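Local coordinates for mitogen-activated protein kinase, putative (Map kinase-like protein) (Leishmania major, PDB 3PG1), which probably transfers phosphate from ATP to serine and threonine residues of target proteins, as a protein kinase of the MAP kinase family, at residues A[115-120]-A[167-172]; A[122-127]-A[225-230]; A[92-97]-A[109-114]; A[86-91]-A[147-152]. All coordinates share one frame; numbering follows the deposited sequence. Where two conformers were deposited one is given.

The four contacts are spread over both lobes of a protein kinase. Interaction 3 is the hairpin at one side of the N-lobe sheet; its strand 108-114 leads directly into the hinge, whose far end pairs with the C-lobe in interaction 1. These two touch, Met116 CE lying 3.8 Å from Leu92 CD1. Helix 120-125 of interaction 2 follows directly on strand 118-119 of interaction 1, with Leu120 CD1 4.0 Å from Met227 SD. Interaction 4 brings the loop before interaction 3 onto helix 133-152. Interactions 1 and 4 are two of the places where the lobes meet; their nearest atoms are about 6 Å apart. The ATP cleft of this fold lies between the lobes, bordered by the hinge.

Interaction 1 (A[115-120]-A[167-172]); sequences LMRTDL and LADNND
Thr118 pairs with Leu167 in a short antiparallel bridge, a hydrogen-bonded pair in which Leu167 N gives its proton to Thr118 O (3.0 Å) and Thr118 N returns one to Leu167 O (3.2 Å). Arg117 also faces Leu167, making a classic beta bulge at the start of strand 118-119. Beyond Leu167 the chain folds through a type I turn from Ala168 to Asn171; asparagine tolerates the positive phi needed at its end.

Arg117 stretches over this turn. With CG anti to the backbone N (chi1 -173°) and a bend only at chi3, its CD passes 3.5 Å from Asp169 OD2, and NH2 reaches Asn171 OD1 at 2.7 Å. That bond is bent, 133° at the hydrogen, and the oxygen, at the guanidinium edge, is tilted some way out of its plane. Thr118 CG2 lies over one guanidinium face. The same methyl also packs 3.8 Å from Leu167 CB, the two side chains running side by side. Leu167, branched and apolar, sends CD2 under the start of helix 120-125, 3.6 Å from Leu120 N, while Met116 SD rests against Ala168 CB. The arrangement is that of a kinase hinge leaving the N-lobe and joining the small C-lobe sheet through strand 165-167.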
# COMPACT_ATOMS: atom_id res chain seq x y z
N LEU A 115 10.79 5.26 -10.82
CA LEU A 115 10.28 6.48 -10.19
C LEU A 115 9.03 6.88 -10.96
O LEU A 115 9.10 7.16 -12.17
CB LEU A 115 11.34 7.59 -10.22
CG LEU A 115 11.05 8.85 -9.40
CD1 LEU A 115 11.34 8.63 -7.92
CD2 LEU A 115 11.90 10.00 -9.90
N MET A 116 7.87 6.83 -10.29
CA MET A 116 6.60 7.17 -10.93
C MET A 116 6.39 8.68 -11.06
O MET A 116 6.96 9.45 -10.28
CB MET A 116 5.44 6.48 -10.22
CG MET A 116 5.56 4.97 -10.24
SD MET A 116 5.55 4.34 -11.92
CE MET A 116 6.07 2.73 -11.64
N ARG A 117 5.60 9.10 -12.06
CA ARG A 117 5.32 10.52 -12.32
C ARG A 117 4.68 11.21 -11.11
O ARG A 117 5.16 12.24 -10.67
CB ARG A 117 4.43 10.67 -13.57
CG ARG A 117 4.22 12.13 -14.01
CD ARG A 117 3.29 12.26 -15.21
NE ARG A 117 1.98 11.61 -15.01
CZ ARG A 117 0.93 12.20 -14.45
NH1 ARG A 117 1.00 13.44 -14.00
NH2 ARG A 117 -0.21 11.53 -14.33
N THR A 118 3.62 10.60 -10.55
CA THR A 118 2.88 11.19 -9.44
C THR A 118 2.13 10.09 -8.67
O THR A 118 2.34 8.90 -8.91
CB THR A 118 1.95 12.32 -9.99
OG1 THR A 118 1.43 13.07 -8.90
CG2 THR A 118 0.80 11.80 -10.87
N ASP A 119 1.30 10.51 -7.73
CA ASP A 119 0.43 9.61 -6.99
C ASP A 119 -0.99 10.15 -7.08
O ASP A 119 -1.20 11.27 -7.55
CB ASP A 119 0.92 9.39 -5.54
CG ASP A 119 1.07 10.65 -4.72
OD1 ASP A 119 2.20 10.95 -4.31
OD2 ASP A 119 0.05 11.30 -4.44
N LEU A 120 -1.97 9.34 -6.68
CA LEU A 120 -3.38 9.69 -6.75
C LEU A 120 -3.78 10.80 -5.79
O LEU A 120 -4.66 11.59 -6.13
CB LEU A 120 -4.22 8.45 -6.55
CG LEU A 120 -5.71 8.55 -6.90
CD1 LEU A 120 -5.92 8.83 -8.39
CD2 LEU A 120 -6.43 7.27 -6.48
N LEU A 167 0.88 6.72 -10.27
CA LEU A 167 0.52 6.94 -11.67
C LEU A 167 1.86 7.08 -12.45
O LEU A 167 2.70 7.90 -12.09
CB LEU A 167 -0.22 8.29 -11.82
CG LEU A 167 -1.69 8.53 -11.41
CD1 LEU A 167 -2.63 8.32 -12.53
CD2 LEU A 167 -2.08 7.99 -10.05
N ALA A 168 2.04 6.30 -13.52
CA ALA A 168 3.23 6.41 -14.37
C ALA A 168 2.98 7.57 -15.34
O ALA A 168 1.86 8.08 -15.37
CB ALA A 168 3.43 5.11 -15.14
N ASP A 169 4.01 7.99 -16.13
CA ASP A 169 3.84 9.07 -17.12
C ASP A 169 2.71 8.71 -18.09
O ASP A 169 1.92 9.57 -18.48
CB ASP A 169 5.14 9.34 -17.89
CG ASP A 169 6.25 9.90 -17.02
OD1 ASP A 169 7.10 9.10 -16.56
OD2 ASP A 169 6.26 11.13 -16.79
N ASN A 170 2.62 7.41 -18.41
CA ASN A 170 1.64 6.77 -19.28
C ASN A 170 0.29 6.51 -18.56
O ASN A 170 -0.57 5.81 -19.10
CB ASN A 170 2.23 5.46 -19.85
CG ASN A 170 3.36 4.83 -19.04
OD1 ASN A 170 4.34 5.48 -18.65
ND2 ASN A 170 3.28 3.54 -18.82
N ASN A 171 0.11 7.07 -17.34
CA ASN A 171 -1.05 6.93 -16.45
C ASN A 171 -1.37 5.52 -15.91
O ASN A 171 -2.42 5.32 -15.30
CB ASN A 171 -2.28 7.72 -16.93
CG ASN A 171 -2.29 9.18 -16.54
OD1 ASN A 171 -1.28 9.76 -16.11
ND2 ASN A 171 -3.44 9.82 -16.68
N ASP A 172 -0.43 4.56 -16.10
CA ASP A 172 -0.53 3.19 -15.57
C ASP A 172 -0.59 3.30 -14.04
O ASP A 172 0.16 4.09 -13.46
CB ASP A 172 0.70 2.35 -15.98
CG ASP A 172 0.81 1.90 -17.44
OD1 ASP A 172 -0.15 2.15 -18.21
OD2 ASP A 172 1.88 1.36 -17.82
O HOH W 1 7.09 7.04 -14.52

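Interaction 2 (A[122-127]-A[225-230])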
# COMPACT_ATOMS: atom_id res chain seq x y z
N GLN A 122 -2.03 13.48 -5.05
CA GLN A 122 -1.66 14.71 -5.76
C GLN A 122 -2.67 15.03 -6.86
O GLN A 122 -3.06 16.19 -7.01
CB GLN A 122 -0.24 14.62 -6.31
CG GLN A 122 0.85 14.74 -5.24
CD GLN A 122 2.23 14.63 -5.86
OE1 GLN A 122 2.79 13.54 -5.99
NE2 GLN A 122 2.78 15.75 -6.28
N VAL A 123 -3.09 14.01 -7.62
CA VAL A 123 -4.08 14.13 -8.70
C VAL A 123 -5.44 14.61 -8.14
O VAL A 123 -5.96 15.64 -8.61
CB VAL A 123 -4.17 12.83 -9.53
CG1 VAL A 123 -5.38 12.84 -10.47
CG2 VAL A 123 -2.88 12.61 -10.31
N ILE A 124 -5.94 13.94 -7.08
CA ILE A 124 -7.21 14.31 -6.42
C ILE A 124 -7.19 15.77 -5.95
O ILE A 124 -8.18 16.47 -6.12
CB ILE A 124 -7.60 13.33 -5.26
CG1 ILE A 124 -8.01 11.92 -5.82
CG2 ILE A 124 -8.75 13.92 -4.38
CD1 ILE A 124 -7.96 10.78 -4.72
N HIS A 125 -6.09 16.20 -5.35
CA HIS A 125 -6.03 17.53 -4.77
C HIS A 125 -5.70 18.68 -5.72
O HIS A 125 -5.89 19.84 -5.36
CB HIS A 125 -5.26 17.51 -3.46
CG HIS A 125 -5.98 16.71 -2.41
ND1 HIS A 125 -5.83 15.32 -2.32
CD2 HIS A 125 -6.91 17.11 -1.51
CE1 HIS A 125 -6.65 14.94 -1.35
NE2 HIS A 125 -7.32 15.98 -0.83
N ASP A 126 -5.31 18.34 -6.96
CA ASP A 126 -5.03 19.33 -7.98
C ASP A 126 -6.34 19.74 -8.64
O ASP A 126 -6.86 19.03 -9.50
CB ASP A 126 -4.02 18.81 -9.02
CG ASP A 126 -3.37 19.89 -9.88
OD1 ASP A 126 -2.45 19.56 -10.67
OD2 ASP A 126 -3.76 21.07 -9.75
N GLN A 127 -6.87 20.91 -8.23
CA GLN A 127 -8.08 21.57 -8.73
C GLN A 127 -8.06 21.81 -10.26
O GLN A 127 -9.12 21.91 -10.87
CB GLN A 127 -8.30 22.92 -8.02
CG GLN A 127 -8.65 22.80 -6.53
CD GLN A 127 -9.39 24.01 -5.99
OE1 GLN A 127 -10.29 23.88 -5.14
NE2 GLN A 127 -9.05 25.22 -6.45
N ALA A 225 -14.94 6.99 -3.54
CA ALA A 225 -15.78 8.17 -3.17
C ALA A 225 -14.98 9.48 -3.22
O ALA A 225 -15.47 10.52 -3.68
CB ALA A 225 -16.37 7.96 -1.76
N GLU A 226 -13.71 9.40 -2.82
CA GLU A 226 -12.85 10.57 -2.80
C GLU A 226 -12.55 11.08 -4.21
O GLU A 226 -12.41 12.28 -4.40
CB GLU A 226 -11.56 10.28 -2.05
CG GLU A 226 -10.71 11.54 -1.80
CD GLU A 226 -9.53 11.32 -0.89
OE1 GLU A 226 -9.53 10.34 -0.09
OE2 GLU A 226 -8.57 12.11 -0.99
N MET A 227 -12.45 10.18 -5.20
CA MET A 227 -12.17 10.64 -6.56
C MET A 227 -13.39 11.37 -7.12
O MET A 227 -13.22 12.25 -7.95
CB MET A 227 -11.79 9.45 -7.47
CG MET A 227 -10.33 9.04 -7.33
SD MET A 227 -9.78 7.86 -8.59
CE MET A 227 -10.50 6.44 -7.98
N PHE A 228 -14.61 10.96 -6.72
CA PHE A 228 -15.82 11.65 -7.17
C PHE A 228 -15.93 13.01 -6.47
O PHE A 228 -16.17 14.04 -7.11
CB PHE A 228 -17.08 10.84 -6.86
CG PHE A 228 -17.38 9.71 -7.82
CD1 PHE A 228 -17.97 9.97 -9.05
CD2 PHE A 228 -17.07 8.39 -7.48
CE1 PHE A 228 -18.20 8.93 -9.96
CE2 PHE A 228 -17.33 7.34 -8.37
CZ PHE A 228 -17.91 7.62 -9.60
N ASN A 229 -15.79 12.99 -5.13
CA ASN A 229 -15.93 14.16 -4.26
C ASN A 229 -14.78 15.14 -4.27
O ASN A 229 -15.00 16.31 -3.95
CB ASN A 229 -16.29 13.73 -2.83
CG ASN A 229 -17.65 13.07 -2.73
OD1 ASN A 229 -18.40 13.02 -3.70
ND2 ASN A 229 -17.99 12.50 -1.57
N ARG A 230 -13.56 14.67 -4.59
CA ARG A 230 -12.32 15.48 -4.59
C ARG A 230 -11.98 15.90 -3.14
O ARG A 230 -11.26 16.86 -2.92
CB ARG A 230 -12.41 16.71 -5.55
CG ARG A 230 -12.72 16.32 -7.00
CD ARG A 230 -11.70 15.34 -7.58
NE ARG A 230 -10.39 15.95 -7.81
CZ ARG A 230 -10.02 16.60 -8.91
NH1 ARG A 230 -8.80 17.08 -9.03
NH2 ARG A 230 -10.89 16.77 -9.90
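The guanidinium of Arg230 meets the carbonyl of Ile124 edge-on, gripping the one oxygen with two nitrogens: NE at 2.8 Å and NH1 at 3.0 Å from Ile124 O. That oxygen lies near the guanidinium plane. NE approaches it on a lone pair, whereas NH1 comes from above the carbonyl plane; a weak bond from NH1 to Val123 O is added. The other flat group, the His125 ring, has Ile124 CG2 over one face, while Glu226 OE2 comes obliquely to within 3.4 Å of its CE1, with ring and carboxylate planes 76° apart. His125 ND1 is bonded to Ala121 O, and Glu226 OE1 to the Tyr199 hydroxyl.

Arg230 suits its place because the last carbonyls of helix 120-125 have no following turn to satisfy them all, and a positive charge there would be expected to go well with the helix dipole. Its side chain folds back at chi2 and chi3 (-57° and -70°), which brings the long chain onto a backbone close by, Arg230 CA lying 5.6 Å from Ile124 CA. Beside this polar grip, Ile124 supplies the apolar part: CD1 packs 3.9 Å from Met227 CG, the two side chains crossing at about a right angle. Arg230 NH2 also holds Ile129 O in the loop after this helix. The contact thus joins the C-terminal ends of helices 120-125 and 214-229, and Met227 continues inward onto Phe139 and Met140 of helix 133-152.

Interaction 3 (A[92-97]-A[109-114])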
# COMPACT_ATOMS: atom_id res chain seq x y z
N LEU A 92 3.97 -2.47 -7.65
CA LEU A 92 5.33 -1.90 -7.83
C LEU A 92 6.36 -2.99 -7.59
O LEU A 92 6.30 -3.69 -6.59
CB LEU A 92 5.57 -0.68 -6.91
CG LEU A 92 6.90 0.11 -7.16
CD1 LEU A 92 6.83 0.89 -8.45
CD2 LEU A 92 7.22 1.01 -5.97
N GLY A 93 7.21 -3.22 -8.57
CA GLY A 93 8.20 -4.29 -8.43
C GLY A 93 9.62 -3.82 -8.25
O GLY A 93 9.90 -2.62 -8.33
N LEU A 94 10.51 -4.79 -7.98
CA LEU A 94 11.94 -4.51 -7.90
C LEU A 94 12.45 -4.41 -9.33
O LEU A 94 12.22 -5.33 -10.12
CB LEU A 94 12.70 -5.65 -7.18
CG LEU A 94 12.98 -5.53 -5.70
CD1 LEU A 94 13.72 -6.75 -5.21
CD2 LEU A 94 13.80 -4.29 -5.37
N ARG A 95 13.08 -3.28 -9.68
CA ARG A 95 13.72 -3.07 -10.99
C ARG A 95 15.10 -3.68 -10.90
O ARG A 95 15.66 -4.13 -11.91
CB ARG A 95 13.90 -1.56 -11.30
CG ARG A 95 12.64 -0.84 -11.75
CD ARG A 95 12.26 -1.14 -13.18
NE ARG A 95 13.08 -0.39 -14.14
CZ ARG A 95 12.68 -0.10 -15.37
NH1 ARG A 95 11.48 -0.46 -15.80
NH2 ARG A 95 13.48 0.57 -16.19
N ASP A 96 15.66 -3.62 -9.69
CA ASP A 96 17.00 -4.12 -9.39
C ASP A 96 17.21 -4.22 -7.88
O ASP A 96 16.58 -3.51 -7.10
CB ASP A 96 18.06 -3.19 -10.01
CG ASP A 96 19.41 -3.81 -10.26
OD1 ASP A 96 19.59 -5.00 -9.93
OD2 ASP A 96 20.30 -3.10 -10.77
N ILE A 97 18.13 -5.10 -7.50
CA ILE A 97 18.55 -5.36 -6.12
C ILE A 97 20.00 -5.90 -6.14
O ILE A 97 20.34 -6.76 -6.96
CB ILE A 97 17.57 -6.28 -5.35
CG1 ILE A 97 18.01 -6.43 -3.86
CG2 ILE A 97 17.34 -7.64 -6.06
CD1 ILE A 97 17.06 -7.08 -2.94
N LEU A 109 22.79 -2.44 1.22
CA LEU A 109 21.74 -2.97 0.35
C LEU A 109 21.17 -1.83 -0.49
O LEU A 109 20.90 -0.74 0.01
CB LEU A 109 20.66 -3.72 1.15
CG LEU A 109 19.27 -3.97 0.51
CD1 LEU A 109 19.34 -4.93 -0.67
CD2 LEU A 109 18.31 -4.52 1.52
N TYR A 110 21.04 -2.10 -1.79
CA TYR A 110 20.54 -1.13 -2.76
C TYR A 110 19.30 -1.66 -3.39
O TYR A 110 19.23 -2.82 -3.82
CB TYR A 110 21.60 -0.79 -3.81
CG TYR A 110 22.94 -0.38 -3.22
CD1 TYR A 110 23.25 0.96 -3.04
CD2 TYR A 110 23.87 -1.33 -2.83
CE1 TYR A 110 24.48 1.35 -2.49
CE2 TYR A 110 25.08 -0.96 -2.25
CZ TYR A 110 25.39 0.38 -2.09
OH TYR A 110 26.58 0.75 -1.51
N LEU A 111 18.29 -0.79 -3.43
CA LEU A 111 16.98 -1.10 -3.96
C LEU A 111 16.59 -0.13 -5.01
O LEU A 111 16.56 1.09 -4.79
CB LEU A 111 15.97 -1.10 -2.81
CG LEU A 111 16.25 -2.15 -1.76
CD1 LEU A 111 15.51 -1.84 -0.47
CD2 LEU A 111 15.97 -3.55 -2.31
N VAL A 112 16.29 -0.66 -6.18
CA VAL A 112 15.91 0.15 -7.33
C VAL A 112 14.47 -0.15 -7.75
O VAL A 112 14.09 -1.32 -7.96
CB VAL A 112 16.91 -0.03 -8.50
CG1 VAL A 112 16.71 1.05 -9.55
CG2 VAL A 112 18.36 -0.03 -8.00
N THR A 113 13.67 0.93 -7.84
CA THR A 113 12.27 0.85 -8.30
C THR A 113 12.08 1.97 -9.32
O THR A 113 12.85 2.92 -9.31
CB THR A 113 11.28 0.92 -7.12
OG1 THR A 113 11.51 2.09 -6.33
CG2 THR A 113 11.33 -0.33 -6.23
N GLU A 114 11.11 1.83 -10.22
CA GLU A 114 10.82 2.84 -11.23
C GLU A 114 10.28 4.07 -10.50
O GLU A 114 9.42 3.94 -9.64
CB GLU A 114 9.77 2.32 -12.25
CG GLU A 114 9.65 3.20 -13.49
CD GLU A 114 8.45 2.98 -14.39
OE1 GLU A 114 8.00 3.96 -15.03
OE2 GLU A 114 7.95 1.83 -14.46
O HOH W 2 9.69 -0.85 -10.34
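Ile97 and Leu111 stand side by side on one face of a beta hairpin, the fourth and fifth strands of the kinase N-lobe sheet. Ile97 CG1 is anti to its own N (chi1 -176°), which carries CD1 along the neighbouring leucine to 3.7 Å from Leu111 CD2. Leu109 crosses the same isoleucine obliquely, its CD1 3.8 Å from Ile97 CG1, and on the other flank Leu94 CD2 meets Leu111 CD2 at a slant. Branched aliphatic side chains suit this face, since it is covered by helix 70-85 through Val76 and Ile80, and by Val357 and Phe360 of helix 346-360.

The reverse face carries Asp96 and Val112, packed CB against CB at 3.7 Å. The aspartate needs a polar outlet, and its OD2 finds one in the Tyr24 hydroxyl, while Val112 reaches Val49 on strand 48-54. In Arg95 chi1 (-77°) puts CG beside the backbone N and 3.4 Å from Glu114 N; beyond the bends at chi2 and chi3, NH2 forms a salt bridge with Asp43. Glu114 OE2 lies well out of the guanidinium plane, at most a long-range attraction of charge, with no N-H aimed at it.

Arg95 belongs to a classic bulge: Arg95 N and Asp96 N both donate to Val112 O, from the same face of its plane, and Val112 N answers to Asp96 O at 3.0 Å. Thr113, at the position of the kinase gatekeeper, places CG2 3.4 Å from Gly93 O. Before the bulge, residues 92-93 diverge from strand 108-114, and a water bridges them, donating to Gly93 O at 2.7 Å and accepting from Glu114 N at 3.0 Å.

Interaction 4 (A[86-91]-A[147-152])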
# COMPACT_ATOMS: atom_id res chain seq x y z
N PHE A 86 6.04 -10.48 -6.37
CA PHE A 86 5.08 -10.14 -7.45
C PHE A 86 5.78 -9.74 -8.74
O PHE A 86 6.84 -9.15 -8.68
CB PHE A 86 4.15 -9.01 -6.99
CG PHE A 86 3.36 -9.43 -5.78
CD1 PHE A 86 2.21 -10.20 -5.93
CD2 PHE A 86 3.81 -9.16 -4.49
CE1 PHE A 86 1.51 -10.66 -4.81
CE2 PHE A 86 3.12 -9.63 -3.37
CZ PHE A 86 1.96 -10.36 -3.54
N HIS A 87 5.13 -9.99 -9.89
CA HIS A 87 5.60 -9.60 -11.22
C HIS A 87 4.34 -9.28 -11.95
O HIS A 87 3.86 -10.07 -12.77
CB HIS A 87 6.36 -10.76 -11.89
CG HIS A 87 7.53 -11.21 -11.08
ND1 HIS A 87 7.42 -12.27 -10.19
CD2 HIS A 87 8.77 -10.67 -10.98
CE1 HIS A 87 8.61 -12.36 -9.60
NE2 HIS A 87 9.45 -11.43 -10.05
N HIS A 88 3.72 -8.16 -11.57
CA HIS A 88 2.43 -7.79 -12.12
C HIS A 88 2.40 -6.29 -12.42
O HIS A 88 2.92 -5.53 -11.62
CB HIS A 88 1.31 -8.18 -11.12
CG HIS A 88 -0.07 -8.05 -11.68
ND1 HIS A 88 -0.72 -6.82 -11.72
CD2 HIS A 88 -0.90 -8.99 -12.16
CE1 HIS A 88 -1.90 -7.04 -12.25
NE2 HIS A 88 -2.06 -8.34 -12.54
N PRO A 89 1.76 -5.86 -13.54
CA PRO A 89 1.75 -4.42 -13.87
C PRO A 89 1.18 -3.47 -12.81
O PRO A 89 1.50 -2.30 -12.83
CB PRO A 89 0.93 -4.33 -15.18
CG PRO A 89 0.86 -5.71 -15.72
CD PRO A 89 1.04 -6.65 -14.56
N ASN A 90 0.30 -3.95 -11.94
CA ASN A 90 -0.36 -3.09 -10.95
C ASN A 90 0.28 -3.08 -9.60
O ASN A 90 -0.20 -2.38 -8.72
CB ASN A 90 -1.82 -3.47 -10.81
CG ASN A 90 -2.62 -3.21 -12.05
OD1 ASN A 90 -3.33 -4.09 -12.54
ND2 ASN A 90 -2.53 -2.01 -12.58
N ILE A 91 1.38 -3.84 -9.44
CA ILE A 91 2.12 -3.98 -8.19
C ILE A 91 3.53 -3.47 -8.43
O ILE A 91 4.22 -3.98 -9.33
CB ILE A 91 2.12 -5.44 -7.66
CG1 ILE A 91 0.66 -6.02 -7.44
CG2 ILE A 91 3.00 -5.58 -6.38
CD1 ILE A 91 -0.17 -5.26 -6.46
N LEU A 147 -5.05 -4.99 -5.76
CA LEU A 147 -5.47 -5.63 -4.49
C LEU A 147 -5.78 -7.11 -4.69
O LEU A 147 -5.33 -7.93 -3.90
CB LEU A 147 -6.69 -4.92 -3.94
CG LEU A 147 -6.51 -3.50 -3.40
CD1 LEU A 147 -7.87 -2.97 -2.91
CD2 LEU A 147 -5.46 -3.47 -2.29
N HIS A 148 -6.48 -7.46 -5.79
CA HIS A 148 -6.82 -8.86 -6.08
C HIS A 148 -5.51 -9.69 -6.14
O HIS A 148 -5.47 -10.77 -5.58
CB HIS A 148 -7.56 -8.98 -7.45
CG HIS A 148 -8.04 -10.39 -7.72
ND1 HIS A 148 -9.10 -10.94 -7.00
CD2 HIS A 148 -7.64 -11.28 -8.66
CE1 HIS A 148 -9.23 -12.19 -7.46
NE2 HIS A 148 -8.42 -12.41 -8.50
N VAL A 149 -4.48 -9.19 -6.82
CA VAL A 149 -3.19 -9.87 -6.98
C VAL A 149 -2.54 -10.06 -5.59
O VAL A 149 -2.09 -11.17 -5.26
CB VAL A 149 -2.26 -9.15 -8.02
CG1 VAL A 149 -0.87 -9.82 -8.09
CG2 VAL A 149 -2.92 -9.16 -9.40
N LEU A 150 -2.51 -9.01 -4.78
CA LEU A 150 -1.95 -9.15 -3.44
C LEU A 150 -2.75 -10.21 -2.64
O LEU A 150 -2.17 -11.17 -2.14
CB LEU A 150 -2.03 -7.80 -2.69
CG LEU A 150 -1.16 -6.64 -3.21
CD1 LEU A 150 -1.45 -5.36 -2.39
CD2 LEU A 150 0.34 -6.99 -3.18
N HIS A 151 -4.08 -10.10 -2.64
CA HIS A 151 -4.98 -11.00 -1.88
C HIS A 151 -4.88 -12.44 -2.32
O HIS A 151 -4.89 -13.34 -1.46
CB HIS A 151 -6.43 -10.50 -1.95
CG HIS A 151 -6.65 -9.16 -1.29
ND1 HIS A 151 -7.86 -8.50 -1.42
CD2 HIS A 151 -5.80 -8.40 -0.56
CE1 HIS A 151 -7.71 -7.35 -0.77
NE2 HIS A 151 -6.46 -7.23 -0.28
N GLU A 152 -4.68 -12.66 -3.64
CA GLU A 152 -4.53 -14.03 -4.18
C GLU A 152 -3.23 -14.68 -3.65
O GLU A 152 -3.18 -15.91 -3.51
CB GLU A 152 -4.63 -14.07 -5.72
CG GLU A 152 -6.04 -13.77 -6.24
CD GLU A 152 -7.07 -14.80 -5.81
OE1 GLU A 152 -6.90 -15.96 -6.22
OE2 GLU A 152 -7.91 -14.51 -4.94
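The loop joining helix 70-85 to strand 96-100 packs Phe86, His88 and Ile91 on Val149 and Leu150 of helix 133-152, the long C-lobe helix E of the kinase fold. The loop carries the His-Pro-Asn sequence found in many kinases.

Val149 presents two methyls to different partners. CG2 stands over a face of the His88 ring, 3.5 Å from its centroid and 17° off the normal, a close CH-pi contact; Pro89 CD lies over the opposite face, so the imidazole is sandwiched. The ring is also tied down at its rim, since ND1 accepts a nearly straight bond from Asn90 N (3.1 Å, 167° at the hydrogen), which fixes its rotation within the type I turn from His88 to Ile91. An imidazole suits this place, offering a flat face to the valine and an acceptor to its own turn.

The other methyl, Val149 CG1, faces Phe86 CD1 at 3.8 Å, the two side chains sliding past each other in opposite directions. Leu150 crosses the phenylalanine at about a right angle, with CD2 over one ring face, 4.0 Å from the centroid. Ile91, bent at chi2 (-60°), turns CD1 to 3.7 Å from Leu150 CG, and CD1 lies equally near Leu150 CD2, the methyl over the Phe86 ring.

Asn90 turns to other partners, its ND2 bonding Ile173 O on strand 173-175 and His142 ND1 earlier on helix 133-152. Ile91 and Leu150 both rest on Phe178 after that strand, so the contact lies where the loop after helix 70-85 packs on helix 133-152, close to the strand leading into the activation segment.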